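Local atomic coordinates of methyl transferase from Methanosarcina acetivorans (Methanosarcina acetivorans, PDB entry 6MRO), a protein that probably transfers methyl groups from S-adenosylmethionine, and binds S-adenosylhomocysteine and two calcium ions in this crystal. Residues I31-G40 against E99-L108; G131-K142 against R185-K194. The protein carries 1 engineered substitution. All blocks are in the same frame, centred on the assembly; numbering follows the deposited sequence.

Both contacts belong to one mixed sheet of the Rossmann-like methyltransferase type. Interaction 1 pairs the parallel strands 35-39 and 102-106. Interaction 2 pairs strand 132-139 with the antiparallel strand 185-193. Strands 100-106 and 132-139 are neighbours, so the two contacts lie side by side, with centres about 12 Å apart. Asp105 links them twice: its O lies 2.8 Å from Leu137 N, and its OD1 lies 2.7 Å from Tyr134 OH, both probable hydrogen bonds. Interaction 1 ends in the S-adenosylhomocysteine pocket. The side chain of Leu137 in interaction 2 stays about 7 Å from that ligand, and Asp141, just past strand 132-139, binds calcium.

Interaction 1: residues I31-G40 against E99-L108; sequences IRPGRALDIG and EFDIVIDSGL. With SAH (S-adenosyl-L-homocysteine), chain B.
The carbonyl oxygen of Arg35 receives two N-H groups. Ile102 N binds it at 3.1 Å, and Asp101 N adds a weak, bent bond. Asp101 returns a bond through its carboxylate: OD1 uses its anti lone pair to take Arg35 N at 2.7 Å, almost straight at 168°. The parallel ladder continues from Leu37 N to Ile102 O, Ile104 N to Leu37 O and Ile39 N to Ile104 O.

Phe100 carries much of the side-chain contact. Leu37 CB sits over the middle of its ring, 3.6 Å from the centroid. The extended Arg35 chain passes the CE2-CZ side of the same ring, with guanidinium and ring planes 46° apart. Arg35 NH1 then forms a salt bridge of 3.4 Å with Glu99 OE2, which lies at the edge of the guanidinium. With an alanine in place of Arg35, Glu99 would probably lose its charged mate and the CE2 side of Phe100 much of its cover.

Beyond them, Ile104 folds CD1 against Asp38 OD2 at 3.5 Å, because its CG1 stands between N and the carbonyl carbon (chi1 66°). Leu108 CD2 meets Ile39 CB at 3.7 Å. A water accepts Ser106 N-H and lies near Asp38 OD1 and Ile39 O.

At the C-terminal ends of the strands, the S-adenosylhomocysteine N donates to Gly40 O at 2.7 Å and to Ser106 O at 2.9 Å, while Ser106 OG donates to the ligand carboxylate. Asp61, Asn87 and Val88 also hydrogen-bond the ligand. The two backbone carbonyls, at and just past the strand ends, probably favour a charged ligand amino group.

Interaction 2: residues G131-K142 against R185-K194; sequences GGKYFMLCFSDK and RQAYLLSATK. With CA (calcium ion), chain D; CA (calcium ion), chain C.
Strands 132-139 and 185-193 run antiparallel, their axes 152° apart, with Tyr134-Ala192, Met136-Leu190 and Cys138-Tyr188 as hydrogen-bonded pairs. The shortest rung is Tyr188 N to Cys138 O at 2.7 Å. Lys194 N to Gly132 O and Ser140 N to Gln186 O extend the ladder at its two ends.

Leu190 joins the apolar groups on one face. Its CD2 reaches Tyr134 CE1 at 3.9 Å and Met136 CE at 4.1 Å. Helix 155-162 packs on this face, with Phe162 against Met136 and Leu190. On the other face, Phe135 CE1 meets Ser191 OG, and Leu137 CD1 meets the methyl of Ala187.

Near the calcium end, aromatic rings and waters take over. The Arg185 guanidinium lies flat on Phe139, centres 4.0 Å apart and planes only 12° apart, in a cation-pi stack. NH1 stands over the CG side of the ring. Ser140 CB makes a CH-pi contact over the centre of the Tyr188 ring, 3.6 Å from the centroid. Ser140 OG, placed between N and the carbonyl carbon (chi1 56°), donates to a water that donates to Ala187 O. A second water lies within bonding distance of Ser140 OG, Ser140 O and Gln186 OE1. A further water joins Tyr188 OH to Asp141 O. Lys142 passes CE by the Tyr188 hydroxyl and forms a salt bridge with Asp173.

Ser140 leads the chain into the metal site. Asp141 OD2 bridges two calcium ions, at 2.4 Å to one and 2.5 Å to the other. OD1 also binds the second ion, at 2.6 Å, so the carboxylate chelates it. Glu146 serves both ions. Glu148, water and the backbone O of Glu143 and Gly145 contribute to the chelated site; Glu157, Arg152 O and waters bind the other. The two cations probably offset the mutual repulsion of the Asp141, Glu146, Glu148 and Glu157 carboxylates.

Interaction 1: residues I31-G40 against E99-L108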
# COMPACT_ATOMS: atom_id res chain seq x y z
N ILE A 31 -5.09 -11.46 -6.72
CA ILE A 31 -6.04 -10.38 -6.51
C ILE A 31 -7.24 -10.69 -7.39
O ILE A 31 -7.13 -10.71 -8.62
CB ILE A 31 -5.43 -9.01 -6.80
CG1 ILE A 31 -4.41 -8.65 -5.72
CG2 ILE A 31 -6.53 -7.95 -6.85
CD1 ILE A 31 -3.74 -7.30 -5.90
N ARG A 32 -8.36 -11.01 -6.75
CA ARG A 32 -9.60 -11.38 -7.40
C ARG A 32 -10.64 -10.30 -7.15
O ARG A 32 -10.52 -9.55 -6.17
CB ARG A 32 -10.12 -12.72 -6.87
CG ARG A 32 -9.15 -13.87 -7.03
CD ARG A 32 -9.76 -15.16 -6.52
NE ARG A 32 -9.95 -15.15 -5.07
CZ ARG A 32 -8.94 -15.16 -4.19
NH1 ARG A 32 -9.20 -15.15 -2.89
NH2 ARG A 32 -7.68 -15.17 -4.61
N PRO A 33 -11.64 -10.16 -8.01
CA PRO A 33 -12.62 -9.07 -7.84
C PRO A 33 -13.24 -9.07 -6.44
O PRO A 33 -13.67 -10.10 -5.93
CB PRO A 33 -13.67 -9.36 -8.92
CG PRO A 33 -12.88 -10.06 -10.00
CD PRO A 33 -11.90 -10.93 -9.24
N GLY A 34 -13.24 -7.89 -5.84
CA GLY A 34 -13.89 -7.66 -4.56
C GLY A 34 -13.71 -6.20 -4.20
O GLY A 34 -13.31 -5.38 -5.03
N ARG A 35 -13.98 -5.87 -2.94
CA ARG A 35 -13.82 -4.50 -2.46
C ARG A 35 -12.38 -4.30 -1.98
O ARG A 35 -11.90 -5.06 -1.14
CB ARG A 35 -14.80 -4.15 -1.34
CG ARG A 35 -15.08 -2.66 -1.30
CD ARG A 35 -15.80 -2.15 -0.04
NE ARG A 35 -15.67 -0.69 0.02
CZ ARG A 35 -16.17 0.09 0.97
NH1 ARG A 35 -16.86 -0.43 1.97
NH2 ARG A 35 -15.98 1.40 0.91
N ALA A 36 -11.70 -3.29 -2.52
CA ALA A 36 -10.27 -3.14 -2.25
C ALA A 36 -9.99 -1.75 -1.70
O ALA A 36 -10.58 -0.77 -2.16
CB ALA A 36 -9.43 -3.37 -3.51
N LEU A 37 -9.07 -1.68 -0.73
CA LEU A 37 -8.59 -0.41 -0.19
C LEU A 37 -7.09 -0.26 -0.45
O LEU A 37 -6.31 -1.14 -0.09
CB LEU A 37 -8.87 -0.34 1.31
CG LEU A 37 -8.30 0.86 2.07
CD1 LEU A 37 -9.10 2.12 1.74
CD2 LEU A 37 -8.41 0.60 3.56
N ASP A 38 -6.69 0.85 -1.04
CA ASP A 38 -5.28 1.16 -1.23
C ASP A 38 -4.93 2.20 -0.16
O ASP A 38 -5.38 3.35 -0.25
CB ASP A 38 -5.02 1.69 -2.64
CG ASP A 38 -3.53 1.99 -2.90
OD1 ASP A 38 -2.76 2.11 -1.94
OD2 ASP A 38 -3.13 2.12 -4.09
N ILE A 39 -4.18 1.79 0.87
CA ILE A 39 -3.86 2.68 1.99
C ILE A 39 -2.60 3.46 1.64
O ILE A 39 -1.59 2.89 1.20
CB ILE A 39 -3.72 1.90 3.31
CG1 ILE A 39 -2.75 0.73 3.20
CG2 ILE A 39 -5.07 1.37 3.78
CD1 ILE A 39 -2.50 0.02 4.57
N GLY A 40 -2.66 4.79 1.79
CA GLY A 40 -1.57 5.63 1.33
C GLY A 40 -1.43 5.57 -0.18
O GLY A 40 -0.34 5.32 -0.69
N GLU A 99 -14.85 -4.86 6.15
CA GLU A 99 -15.42 -4.28 4.94
C GLU A 99 -14.70 -4.66 3.66
O GLU A 99 -15.34 -4.87 2.63
CB GLU A 99 -15.45 -2.75 5.07
CG GLU A 99 -16.60 -2.26 5.91
CD GLU A 99 -17.93 -2.79 5.43
OE1 GLU A 99 -18.68 -3.38 6.24
OE2 GLU A 99 -18.22 -2.62 4.23
N PHE A 100 -13.37 -4.76 3.69
CA PHE A 100 -12.59 -4.90 2.46
C PHE A 100 -12.11 -6.33 2.26
O PHE A 100 -11.62 -6.97 3.20
CB PHE A 100 -11.39 -3.94 2.49
CG PHE A 100 -11.79 -2.50 2.40
CD1 PHE A 100 -11.85 -1.72 3.53
CD2 PHE A 100 -12.13 -1.95 1.18
CE1 PHE A 100 -12.24 -0.38 3.45
CE2 PHE A 100 -12.54 -0.62 1.09
CZ PHE A 100 -12.58 0.17 2.22
N ASP A 101 -12.26 -6.83 1.03
CA ASP A 101 -11.67 -8.11 0.63
C ASP A 101 -10.15 -8.02 0.46
O ASP A 101 -9.45 -9.03 0.62
CB ASP A 101 -12.30 -8.56 -0.68
CG ASP A 101 -13.78 -8.71 -0.58
OD1 ASP A 101 -14.50 -7.89 -1.19
OD2 ASP A 101 -14.22 -9.63 0.14
N ILE A 102 -9.64 -6.85 0.08
CA ILE A 102 -8.23 -6.64 -0.23
C ILE A 102 -7.81 -5.31 0.37
O ILE A 102 -8.54 -4.31 0.23
CB ILE A 102 -7.97 -6.61 -1.75
CG1 ILE A 102 -8.40 -7.90 -2.44
CG2 ILE A 102 -6.51 -6.24 -2.07
CD1 ILE A 102 -9.12 -7.63 -3.77
N VAL A 103 -6.66 -5.28 1.04
CA VAL A 103 -5.94 -4.04 1.31
C VAL A 103 -4.58 -4.13 0.63
O VAL A 103 -3.85 -5.11 0.84
CB VAL A 103 -5.76 -3.77 2.81
CG1 VAL A 103 -4.87 -2.52 3.02
CG2 VAL A 103 -7.13 -3.58 3.50
N ILE A 104 -4.23 -3.11 -0.17
CA ILE A 104 -2.89 -3.02 -0.75
C ILE A 104 -2.14 -1.85 -0.13
O ILE A 104 -2.70 -0.80 0.18
CB ILE A 104 -2.88 -2.91 -2.30
CG1 ILE A 104 -3.50 -1.61 -2.81
CG2 ILE A 104 -3.53 -4.15 -2.93
CD1 ILE A 104 -3.24 -1.36 -4.31
N ASP A 105 -0.84 -2.04 0.04
CA ASP A 105 0.01 -1.10 0.77
C ASP A 105 1.29 -1.01 -0.07
O ASP A 105 2.10 -1.93 -0.06
CB ASP A 105 0.24 -1.64 2.18
CG ASP A 105 1.24 -0.84 2.99
OD1 ASP A 105 1.10 -0.93 4.23
OD2 ASP A 105 2.12 -0.13 2.44
N SER A 106 1.44 0.08 -0.83
CA SER A 106 2.57 0.25 -1.75
C SER A 106 3.41 1.37 -1.16
O SER A 106 3.25 2.54 -1.52
CB SER A 106 2.08 0.57 -3.19
OG SER A 106 3.16 0.84 -4.10
N GLY A 107 4.31 1.03 -0.23
CA GLY A 107 5.17 2.02 0.39
C GLY A 107 4.63 2.76 1.60
O GLY A 107 5.32 3.67 2.10
N LEU A 108 3.43 2.43 2.10
CA LEU A 108 2.95 3.11 3.30
C LEU A 108 3.59 2.53 4.57
O LEU A 108 4.13 3.27 5.40
CB LEU A 108 1.43 3.05 3.40
CG LEU A 108 0.84 3.64 4.70
CD1 LEU A 108 1.28 5.12 4.91
CD2 LEU A 108 -0.71 3.53 4.76
N SAH B . 1.11 4.15 -2.68
CA SAH B . 1.59 5.31 -3.45
CB SAH B . 2.27 6.32 -2.54
CG SAH B . 3.36 5.72 -1.65
SD SAH B . 4.29 6.94 -0.71
C SAH B . 2.55 4.90 -4.56
O SAH B . 2.96 3.73 -4.64
OXT SAH B . 2.94 5.74 -5.38
C5' SAH B . 3.40 6.76 0.86
C4' SAH B . 2.05 7.49 0.87
O4' SAH B . 1.43 7.30 2.14
C3' SAH B . 2.13 9.00 0.64
O3' SAH B . 1.27 9.31 -0.45
C2' SAH B . 1.68 9.60 1.96
O2' SAH B . 0.98 10.83 1.85
C1' SAH B . 0.80 8.50 2.53
N9 SAH B . 0.67 8.48 3.99
C8 SAH B . 1.66 8.58 4.94
N7 SAH B . 1.09 8.46 6.15
C5 SAH B . -0.24 8.26 5.99
C6 SAH B . -1.29 8.09 6.88
N6 SAH B . -1.07 8.09 8.19
N1 SAH B . -2.56 7.92 6.40
C2 SAH B . -2.80 7.92 5.03
N3 SAH B . -1.76 8.11 4.15
C4 SAH B . -0.51 8.26 4.63
O HOH W 1 -0.25 2.17 -1.06

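Interaction 2: residues G131-K142 against R185-K194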
# COMPACT_ATOMS: atom_id res chain seq x y z
N GLY A 131 -11.17 -13.60 6.05
CA GLY A 131 -10.64 -14.16 4.82
C GLY A 131 -9.98 -13.14 3.92
O GLY A 131 -9.56 -13.50 2.81
N GLY A 132 -9.88 -11.90 4.38
CA GLY A 132 -9.37 -10.83 3.53
C GLY A 132 -7.86 -10.87 3.40
O GLY A 132 -7.15 -11.34 4.29
N LYS A 133 -7.38 -10.36 2.26
CA LYS A 133 -5.98 -10.32 1.97
C LYS A 133 -5.34 -8.94 2.15
O LYS A 133 -5.90 -7.97 1.81
CB LYS A 133 -5.77 -10.69 0.52
CG LYS A 133 -6.33 -12.00 0.05
CD LYS A 133 -5.30 -13.06 0.34
CE LYS A 133 -5.66 -14.41 -0.22
NZ LYS A 133 -4.49 -15.30 0.07
N TYR A 134 -4.13 -8.95 2.68
CA TYR A 134 -3.27 -7.78 2.81
C TYR A 134 -2.02 -8.04 1.99
O TYR A 134 -1.32 -9.04 2.22
CB TYR A 134 -2.92 -7.53 4.28
CG TYR A 134 -1.94 -6.39 4.55
CD1 TYR A 134 -0.76 -6.62 5.25
CD2 TYR A 134 -2.22 -5.08 4.14
CE1 TYR A 134 0.12 -5.60 5.51
CE2 TYR A 134 -1.34 -4.03 4.41
CZ TYR A 134 -0.17 -4.31 5.10
OH TYR A 134 0.70 -3.31 5.39
N PHE A 135 -1.75 -7.15 1.03
CA PHE A 135 -0.55 -7.19 0.20
C PHE A 135 0.25 -5.92 0.46
O PHE A 135 -0.27 -4.81 0.28
CB PHE A 135 -0.91 -7.29 -1.28
CG PHE A 135 -1.66 -8.54 -1.63
CD1 PHE A 135 -0.99 -9.75 -1.68
CD2 PHE A 135 -3.01 -8.50 -1.90
CE1 PHE A 135 -1.67 -10.92 -1.99
CE2 PHE A 135 -3.70 -9.66 -2.24
CZ PHE A 135 -3.04 -10.87 -2.28
N MET A 136 1.51 -6.09 0.86
CA MET A 136 2.33 -4.96 1.25
C MET A 136 3.67 -5.04 0.54
O MET A 136 4.31 -6.10 0.53
CB MET A 136 2.52 -4.91 2.76
CG MET A 136 3.31 -3.72 3.27
SD MET A 136 5.11 -3.97 3.26
CE MET A 136 5.25 -5.09 4.66
N LEU A 137 4.10 -3.92 -0.03
CA LEU A 137 5.36 -3.83 -0.75
C LEU A 137 6.27 -2.85 -0.04
O LEU A 137 5.87 -1.72 0.25
CB LEU A 137 5.09 -3.40 -2.20
CG LEU A 137 6.26 -3.09 -3.14
CD1 LEU A 137 6.94 -4.38 -3.53
CD2 LEU A 137 5.70 -2.36 -4.39
N CYS A 138 7.51 -3.28 0.23
CA CYS A 138 8.47 -2.43 0.92
C CYS A 138 9.88 -2.76 0.46
O CYS A 138 10.13 -3.82 -0.13
CB CYS A 138 8.32 -2.58 2.44
SG CYS A 138 8.67 -4.26 3.04
N PHE A 139 10.80 -1.84 0.71
CA PHE A 139 12.20 -2.11 0.42
C PHE A 139 12.73 -3.17 1.37
O PHE A 139 12.39 -3.19 2.55
CB PHE A 139 13.02 -0.83 0.54
CG PHE A 139 12.64 0.23 -0.44
CD1 PHE A 139 12.65 -0.03 -1.80
CD2 PHE A 139 12.23 1.48 -0.00
CE1 PHE A 139 12.27 0.95 -2.72
CE2 PHE A 139 11.87 2.46 -0.91
CZ PHE A 139 11.88 2.18 -2.27
N SER A 140 13.58 -4.06 0.85
CA SER A 140 14.05 -5.20 1.63
C SER A 140 15.33 -4.86 2.39
O SER A 140 16.19 -4.11 1.91
CB SER A 140 14.27 -6.43 0.74
OG SER A 140 15.17 -6.16 -0.32
N ASP A 141 15.44 -5.44 3.58
CA ASP A 141 16.58 -5.26 4.47
C ASP A 141 17.18 -6.63 4.74
O ASP A 141 16.60 -7.44 5.48
CB ASP A 141 16.13 -4.58 5.76
CG ASP A 141 17.25 -4.43 6.78
OD1 ASP A 141 18.40 -4.84 6.52
OD2 ASP A 141 16.96 -3.88 7.86
N LYS A 142 18.33 -6.89 4.14
CA LYS A 142 19.08 -8.10 4.42
C LYS A 142 20.42 -7.79 5.07
O LYS A 142 21.29 -8.67 5.13
CB LYS A 142 19.28 -8.91 3.14
CG LYS A 142 17.96 -9.24 2.43
CD LYS A 142 18.19 -9.51 0.95
CE LYS A 142 16.98 -10.15 0.29
NZ LYS A 142 17.28 -10.50 -1.13
N ARG A 185 14.67 -1.21 -7.21
CA ARG A 185 15.18 -1.41 -5.86
C ARG A 185 14.73 -2.78 -5.37
O ARG A 185 13.60 -3.19 -5.63
CB ARG A 185 14.67 -0.33 -4.91
CG ARG A 185 15.12 1.08 -5.25
CD ARG A 185 16.34 1.48 -4.45
NE ARG A 185 16.32 0.93 -3.09
CZ ARG A 185 16.15 1.66 -1.99
NH1 ARG A 185 16.16 1.08 -0.80
NH2 ARG A 185 15.96 2.97 -2.08
N GLN A 186 15.62 -3.49 -4.67
CA GLN A 186 15.24 -4.78 -4.09
C GLN A 186 14.15 -4.58 -3.04
O GLN A 186 14.23 -3.68 -2.20
CB GLN A 186 16.45 -5.47 -3.46
CG GLN A 186 17.41 -6.08 -4.47
CD GLN A 186 18.48 -6.89 -3.80
OE1 GLN A 186 18.70 -6.76 -2.59
NE2 GLN A 186 19.17 -7.73 -4.58
N ALA A 187 13.15 -5.45 -3.08
CA ALA A 187 11.94 -5.21 -2.31
C ALA A 187 11.40 -6.54 -1.80
O ALA A 187 11.80 -7.63 -2.25
CB ALA A 187 10.89 -4.48 -3.15
N TYR A 188 10.48 -6.44 -0.83
CA TYR A 188 9.71 -7.56 -0.32
C TYR A 188 8.23 -7.36 -0.63
O TYR A 188 7.71 -6.25 -0.52
CB TYR A 188 9.86 -7.72 1.19
CG TYR A 188 11.11 -8.44 1.61
CD1 TYR A 188 11.59 -9.53 0.89
CD2 TYR A 188 11.83 -8.03 2.74
CE1 TYR A 188 12.73 -10.19 1.28
CE2 TYR A 188 12.97 -8.69 3.14
CZ TYR A 188 13.42 -9.77 2.40
OH TYR A 188 14.57 -10.42 2.79
N LEU A 189 7.55 -8.45 -0.99
CA LEU A 189 6.09 -8.45 -1.10
C LEU A 189 5.54 -9.43 -0.08
O LEU A 189 5.82 -10.64 -0.14
CB LEU A 189 5.64 -8.84 -2.51
CG LEU A 189 4.11 -8.86 -2.66
CD1 LEU A 189 3.56 -7.44 -2.71
CD2 LEU A 189 3.71 -9.65 -3.90
N LEU A 190 4.78 -8.91 0.87
CA LEU A 190 4.09 -9.71 1.86
C LEU A 190 2.68 -10.02 1.37
O LEU A 190 1.94 -9.12 0.96
CB LEU A 190 4.04 -8.98 3.20
CG LEU A 190 2.97 -9.45 4.19
CD1 LEU A 190 3.35 -10.81 4.77
CD2 LEU A 190 2.84 -8.40 5.29
N SER A 191 2.31 -11.30 1.43
CA SER A 191 0.93 -11.73 1.28
C SER A 191 0.48 -12.25 2.64
O SER A 191 1.09 -13.17 3.19
CB SER A 191 0.79 -12.81 0.22
OG SER A 191 -0.52 -13.36 0.22
N ALA A 192 -0.56 -11.63 3.19
CA ALA A 192 -1.06 -12.02 4.50
C ALA A 192 -2.58 -12.09 4.45
O ALA A 192 -3.21 -11.52 3.56
CB ALA A 192 -0.58 -11.04 5.58
N THR A 193 -3.16 -12.83 5.40
CA THR A 193 -4.61 -12.96 5.49
C THR A 193 -5.09 -12.70 6.91
O THR A 193 -4.39 -12.99 7.88
CB THR A 193 -5.10 -14.35 5.03
OG1 THR A 193 -4.83 -15.33 6.05
CG2 THR A 193 -4.43 -14.77 3.73
N LYS A 194 -6.30 -12.16 7.02
CA LYS A 194 -6.85 -11.81 8.33
C LYS A 194 -7.09 -13.04 9.20
O LYS A 194 -7.82 -13.94 8.83
CB LYS A 194 -8.15 -11.02 8.16
CG LYS A 194 -8.88 -10.75 9.46
CD LYS A 194 -9.91 -9.64 9.31
CE LYS A 194 -10.53 -9.30 10.65
NZ LYS A 194 -11.38 -8.08 10.60
OXT LYS A 194 -6.56 -13.15 10.31
CA CA D . 15.41 -2.67 9.16
CA CA C . 19.21 -4.06 8.89
O HOH W 2 14.43 -8.29 -1.97
O HOH W 3 17.96 -5.44 -0.19
O HOH W 4 15.55 -9.96 5.24
O HOH W 5 18.38 -6.09 9.70
O HOH W 6 16.65 -0.81 8.34
O HOH W 7 13.58 -1.14 9.79